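Local coordinates for protein ApaG (Shewanella oneidensis, PDB 1TZA) that is of unknown function but belongs to the ApaG family, whose all-beta domain is related to the immunoglobulin-like E-set folds, at residues Y28-T33 and L119-L124; I53-G58 and V88-F93. One frame throughout, in Å; residues are numbered along the deposited sequence.

Contact 1 (Y28-T33 and L119-L124)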
loop_
_atom_site.group_PDB
_atom_site.type_symbol
_atom_site.label_atom_id
_atom_site.label_comp_id
_atom_site.label_asym_id
_atom_site.label_seq_id
_atom_site.Cartn_x
_atom_site.Cartn_y
_atom_site.Cartn_z
ATOM N N TYR A 28 -4.424 -9.407 -3.798
ATOM C CA TYR A 28 -3.705 -9.348 -2.538
ATOM C C TYR A 28 -2.763 -8.151 -2.537
ATOM O O TYR A 28 -1.865 -8.062 -3.375
ATOM C CB TYR A 28 -2.928 -10.649 -2.325
ATOM C CG TYR A 28 -3.801 -11.874 -2.423
ATOM C CD1 TYR A 28 -4.057 -12.479 -3.654
ATOM C CD2 TYR A 28 -4.403 -12.409 -1.290
ATOM C CE1 TYR A 28 -4.898 -13.594 -3.753
ATOM C CE2 TYR A 28 -5.245 -13.519 -1.375
ATOM C CZ TYR A 28 -5.485 -14.104 -2.608
ATOM O OH TYR A 28 -6.326 -15.188 -2.691
ATOM N N LEU A 29 -2.988 -7.229 -1.599
ATOM C CA LEU A 29 -2.175 -6.018 -1.486
ATOM C C LEU A 29 -0.932 -6.217 -0.617
ATOM O O LEU A 29 -1.023 -6.579 0.557
ATOM C CB LEU A 29 -3.007 -4.853 -0.925
ATOM C CG LEU A 29 -2.209 -3.572 -0.607
ATOM C CD1 LEU A 29 -1.650 -2.970 -1.906
ATOM C CD2 LEU A 29 -3.095 -2.553 0.098
ATOM N N PHE A 30 0.226 -5.962 -1.211
ATOM C CA PHE A 30 1.505 -6.092 -0.525
ATOM C C PHE A 30 2.223 -4.753 -0.488
ATOM O O PHE A 30 2.027 -3.906 -1.351
ATOM C CB PHE A 30 2.418 -7.074 -1.268
ATOM C CG PHE A 30 2.044 -8.518 -1.094
ATOM C CD1 PHE A 30 2.463 -9.229 0.038
ATOM C CD2 PHE A 30 1.305 -9.186 -2.075
ATOM C CE1 PHE A 30 2.154 -10.587 0.186
ATOM C CE2 PHE A 30 0.990 -10.541 -1.938
ATOM C CZ PHE A 30 1.418 -11.243 -0.805
ATOM N N SER A 31 3.057 -4.566 0.519
ATOM C CA SER A 31 3.860 -3.366 0.600
ATOM C C SER A 31 5.290 -3.877 0.587
ATOM O O SER A 31 5.557 -5.008 1.020
ATOM C CB SER A 31 3.621 -2.605 1.909
ATOM O OG SER A 31 4.153 -3.301 3.028
ATOM N N TYR A 32 6.197 -3.066 0.051
ATOM C CA TYR A 32 7.610 -3.407 0.053
ATOM C C TYR A 32 8.397 -2.149 0.418
ATOM O O TYR A 32 8.079 -1.043 -0.035
ATOM C CB TYR A 32 8.065 -3.995 -1.298
ATOM C CG TYR A 32 7.817 -3.139 -2.521
ATOM C CD1 TYR A 32 8.607 -2.029 -2.795
ATOM C CD2 TYR A 32 6.802 -3.463 -3.415
ATOM C CE1 TYR A 32 8.396 -1.262 -3.937
ATOM C CE2 TYR A 32 6.580 -2.717 -4.549
ATOM C CZ TYR A 32 7.380 -1.615 -4.811
ATOM O OH TYR A 32 7.162 -0.873 -5.946
ATOM N N THR A 33 9.393 -2.329 1.279
ATOM C CA THR A 33 10.242 -1.234 1.732
ATOM C C THR A 33 11.652 -1.504 1.230
ATOM O O THR A 33 12.314 -2.445 1.669
ATOM C CB THR A 33 10.238 -1.135 3.270
ATOM O OG1 THR A 33 8.898 -0.909 3.729
ATOM C CG2 THR A 33 11.133 0.019 3.735
ATOM N N LEU A 119 6.802 -12.361 -2.285
ATOM C CA LEU A 119 5.635 -11.685 -1.756
ATOM C C LEU A 119 4.792 -12.886 -1.354
ATOM O O LEU A 119 4.490 -13.732 -2.184
ATOM C CB LEU A 119 4.937 -10.861 -2.843
ATOM C CG LEU A 119 5.696 -9.630 -3.362
ATOM C CD1 LEU A 119 4.903 -8.935 -4.465
ATOM C CD2 LEU A 119 5.942 -8.676 -2.214
ATOM N N ALA A 120 4.445 -12.997 -0.082
ATOM C CA ALA A 120 3.648 -14.134 0.335
ATOM C C ALA A 120 2.793 -13.825 1.547
ATOM O O ALA A 120 3.233 -13.140 2.477
ATOM C CB ALA A 120 4.559 -15.345 0.618
ATOM N N THR A 121 1.559 -14.321 1.527
ATOM C CA THR A 121 0.662 -14.113 2.646
ATOM C C THR A 121 1.230 -14.989 3.742
ATOM O O THR A 121 1.654 -16.106 3.482
ATOM C CB THR A 121 -0.776 -14.543 2.312
ATOM O OG1 THR A 121 -0.768 -15.849 1.715
ATOM C CG2 THR A 121 -1.413 -13.538 1.354
ATOM N N PRO A 122 1.253 -14.497 4.983
ATOM C CA PRO A 122 1.805 -15.313 6.070
ATOM C C PRO A 122 1.264 -16.741 6.176
ATOM O O PRO A 122 0.076 -16.997 5.937
ATOM C CB PRO A 122 1.505 -14.478 7.315
ATOM C CG PRO A 122 0.254 -13.706 6.916
ATOM C CD PRO A 122 0.586 -13.291 5.505
ATOM N N GLY A 123 2.162 -17.663 6.524
ATOM C CA GLY A 123 1.796 -19.058 6.697
ATOM C C GLY A 123 1.180 -19.748 5.499
ATOM O O GLY A 123 0.347 -20.641 5.647
ATOM N N LEU A 124 1.586 -19.333 4.308
ATOM C CA LEU A 124 1.078 -19.932 3.085
ATOM C C LEU A 124 1.597 -21.370 3.039
ATOM O O LEU A 124 0.908 -22.285 2.583
ATOM C CB LEU A 124 1.582 -19.136 1.880
ATOM C CG LEU A 124 0.977 -19.408 0.501
ATOM C CD1 LEU A 124 -0.551 -19.291 0.555
ATOM C CD2 LEU A 124 1.561 -18.402 -0.482
#

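Contact 2 (I53-G58 and V88-F93)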
loop_
_atom_site.group_PDB
_atom_site.type_symbol
_atom_site.label_atom_id
_atom_site.label_comp_id
_atom_site.label_asym_id
_atom_site.label_seq_id
_atom_site.Cartn_x
_atom_site.Cartn_y
_atom_site.Cartn_z
ATOM N N ILE A 53 7.196 -8.245 -12.209
ATOM C CA ILE A 53 6.376 -8.829 -11.171
ATOM C C ILE A 53 5.722 -10.101 -11.691
ATOM O O ILE A 53 5.080 -10.093 -12.743
ATOM C CB ILE A 53 5.304 -7.806 -10.733
ATOM C CG1 ILE A 53 6.003 -6.483 -10.373
ATOM C CG2 ILE A 53 4.499 -8.345 -9.562
ATOM C CD1 ILE A 53 5.060 -5.313 -10.164
ATOM N N THR A 54 5.889 -11.188 -10.941
ATOM C CA THR A 54 5.351 -12.482 -11.328
ATOM C C THR A 54 4.466 -13.113 -10.260
ATOM O O THR A 54 4.862 -13.194 -9.098
ATOM C CB THR A 54 6.505 -13.453 -11.637
ATOM O OG1 THR A 54 7.411 -12.829 -12.556
ATOM C CG2 THR A 54 5.978 -14.746 -12.246
ATOM N N ASP A 55 3.267 -13.557 -10.651
ATOM C CA ASP A 55 2.373 -14.205 -9.695
ATOM C C ASP A 55 2.751 -15.687 -9.628
ATOM O O ASP A 55 3.631 -16.141 -10.362
ATOM C CB ASP A 55 0.888 -14.028 -10.078
ATOM C CG ASP A 55 0.495 -14.754 -11.368
ATOM O OD1 ASP A 55 1.248 -15.632 -11.839
ATOM O OD2 ASP A 55 -0.595 -14.449 -11.907
ATOM N N ALA A 56 2.095 -16.437 -8.752
ATOM C CA ALA A 56 2.399 -17.852 -8.577
ATOM C C ALA A 56 2.374 -18.688 -9.855
ATOM O O ALA A 56 3.009 -19.734 -9.910
ATOM C CB ALA A 56 1.450 -18.460 -7.536
ATOM N N ASN A 57 1.663 -18.219 -10.880
ATOM C CA ASN A 57 1.539 -18.948 -12.143
ATOM C C ASN A 57 2.470 -18.504 -13.251
ATOM O O ASN A 57 2.346 -18.956 -14.386
ATOM C CB ASN A 57 0.104 -18.858 -12.653
ATOM C CG ASN A 57 -0.857 -19.657 -11.806
ATOM O OD1 ASN A 57 -1.905 -19.154 -11.384
ATOM N ND2 ASN A 57 -0.507 -20.916 -11.549
ATOM N N GLY A 58 3.397 -17.611 -12.940
ATOM C CA GLY A 58 4.312 -17.142 -13.966
ATOM C C GLY A 58 3.782 -15.977 -14.787
ATOM O O GLY A 58 4.491 -15.450 -15.644
ATOM N N VAL A 88 -0.334 -5.127 -6.040
ATOM C CA VAL A 88 -1.455 -6.041 -5.852
ATOM C C VAL A 88 -1.279 -7.281 -6.723
ATOM O O VAL A 88 -1.148 -7.166 -7.936
ATOM C CB VAL A 88 -2.796 -5.373 -6.240
ATOM C CG1 VAL A 88 -3.917 -6.408 -6.208
ATOM C CG2 VAL A 88 -3.112 -4.238 -5.285
ATOM N N LEU A 89 -1.273 -8.464 -6.115
ATOM C CA LEU A 89 -1.122 -9.696 -6.891
ATOM C C LEU A 89 -2.435 -10.447 -6.994
ATOM O O LEU A 89 -3.294 -10.311 -6.127
ATOM C CB LEU A 89 -0.100 -10.632 -6.250
ATOM C CG LEU A 89 1.377 -10.272 -6.287
ATOM C CD1 LEU A 89 2.162 -11.419 -5.649
ATOM C CD2 LEU A 89 1.832 -10.040 -7.727
ATOM N N ASP A 90 -2.584 -11.247 -8.047
ATOM C CA ASP A 90 -3.796 -12.043 -8.201
ATOM C C ASP A 90 -3.633 -13.403 -7.521
ATOM O O ASP A 90 -4.548 -14.225 -7.541
ATOM C CB ASP A 90 -4.181 -12.218 -9.684
ATOM C CG ASP A 90 -3.042 -12.747 -10.534
ATOM O OD1 ASP A 90 -2.107 -13.376 -9.989
ATOM O OD2 ASP A 90 -3.092 -12.541 -11.763
ATOM N N THR A 91 -2.462 -13.634 -6.927
ATOM C CA THR A 91 -2.171 -14.874 -6.182
ATOM C C THR A 91 -1.497 -14.487 -4.861
ATOM O O THR A 91 -0.854 -13.450 -4.782
ATOM C CB THR A 91 -1.220 -15.833 -6.966
ATOM O OG1 THR A 91 -0.029 -15.128 -7.352
ATOM C CG2 THR A 91 -1.916 -16.386 -8.211
ATOM N N PRO A 92 -1.654 -15.308 -3.807
ATOM C CA PRO A 92 -1.046 -15.013 -2.504
ATOM C C PRO A 92 0.472 -15.146 -2.462
ATOM O O PRO A 92 1.103 -14.898 -1.430
ATOM C CB PRO A 92 -1.743 -15.999 -1.565
ATOM C CG PRO A 92 -2.027 -17.167 -2.456
ATOM C CD PRO A 92 -2.525 -16.495 -3.716
ATOM N N PHE A 93 1.056 -15.550 -3.583
ATOM C CA PHE A 93 2.502 -15.682 -3.677
ATOM C C PHE A 93 2.965 -15.137 -5.008
ATOM O O PHE A 93 2.260 -15.252 -6.009
ATOM C CB PHE A 93 2.948 -17.137 -3.585
ATOM C CG PHE A 93 4.422 -17.319 -3.834
ATOM C CD1 PHE A 93 5.353 -16.943 -2.869
ATOM C CD2 PHE A 93 4.884 -17.821 -5.049
ATOM C CE1 PHE A 93 6.729 -17.066 -3.114
ATOM C CE2 PHE A 93 6.248 -17.945 -5.304
ATOM C CZ PHE A 93 7.174 -17.567 -4.334
#

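Contact 1 (Y28-T33 and L119-L124)
Phe30 meets Leu119 through a CH-pi contact: CB of Leu119 sits 3.9 Å from the centroid of the Phe30 ring, only 2° off its normal, so it lies over the middle of one face. Because CG of Phe30 stands anti to its own carbonyl carbon (chi1 -75°), the ring reaches across from strand 28-38 to the last residues of strand 109-120. The leucine follows on with its branch, and its CD2 packs 4.0 Å from CB of Phe30, at the root of the ring.

The far end of the same ring runs into backbone. Phe30 CE1 comes within 3.3 Å of Ala120 N, approached obliquely, while Thr121 N lies level with the ring, beyond its edge, 3.9 Å from CZ. With Leu119 over a face and the chain leaving the strand past its rim, the ring is bordered on two sides. A leucine in its place has no flat face for Leu119 CB to lie over and would probably leave a gap beside the backbone at Ala120 and Thr121.

A looser apolar touch extends the contact: Thr121 CG2 stands 4.1 Å from Tyr28 CD2, where the two side chains come together obliquely. The tyrosine hydroxyl is turned to another partner, hydrogen-bonded to Glu26. Thr121 also starts a type II turn that runs to Leu124, closed by a weak bond from Leu124 N to Thr121 O.

No hydrogen bond joins the two segments; this is the packing of one sheet on another. Strand 28-38 lies between strands 8-19 and 79-89, and Tyr16 of the former brings its ring against that of Phe30. Strand 109-120 belongs to the other sheet, next to strand 93-104, from which Met96 also touches Leu119.

Contact 2 (I53-G58 and V88-F93)
Ile53 and Leu89 form the apolar end of the contact, methyl against methyl, with CG2 of the isoleucine 3.7 Å from CD2 of the leucine. At the other end Ala56 CB comes up to the Phe93 ring edge-on, at 4.3 Å from CD2.

Between them the groups are polar. The carboxylates of Asp55 and Asp90 come together with their planes 40° apart, and Asp55 OD2 lies just 2.7 Å from Asp90 OD1. With CG of Asp55 held between the backbone N and the carbonyl carbon (chi1 67°), its carboxylate is set against that of Asp90. Thr91 crosses Asp55 at about a right angle, its OG1 3.1 Å from Asp55 CB and 2.9 Å from Ala56 N. Thr91 OG1 donates to Phe93 O across 2.7 Å, and that carbonyl oxygen is itself 3.0 Å from Ala56 N.

Within 53-58, Asp55 OD1 accepts from Asn57 N, which comes from above the carboxylate plane, making an Asx turn on top of the type I turn from Asp55 to Gly58. The turn is closed by Gly58 N bonding to Asp55 O, and OD1 takes a further hydrogen bond from Lys59 N.

Two carboxylate oxygens so close would repel if both groups were fully charged, so one of the two probably carries a proton, which would mean a raised pKa for that group. The salt bridge from Lys59 NZ to Asp90 OD2 probably offsets part of the remaining negative charge.

Overall arrangement
The two contacts lie with their centres about 10 Å apart, on the same side of the chain's centre, and in chain order both segments of contact 2 fall between the two segments of contact 1. Both bring together the same two antiparallel sheets: strands 28-38 and 79-89 are neighbours in one, while strands 44-55 and 109-120 belong to the other. They also touch directly, through probable backbone hydrogen bonds from Tyr28 N to Leu89 O and from Thr121 N to Pro92 O. Segment 88-93, where the chain passes from one sheet to the other, thus ties the contacts into one end of a beta sandwich, consistent with the E-set relationship.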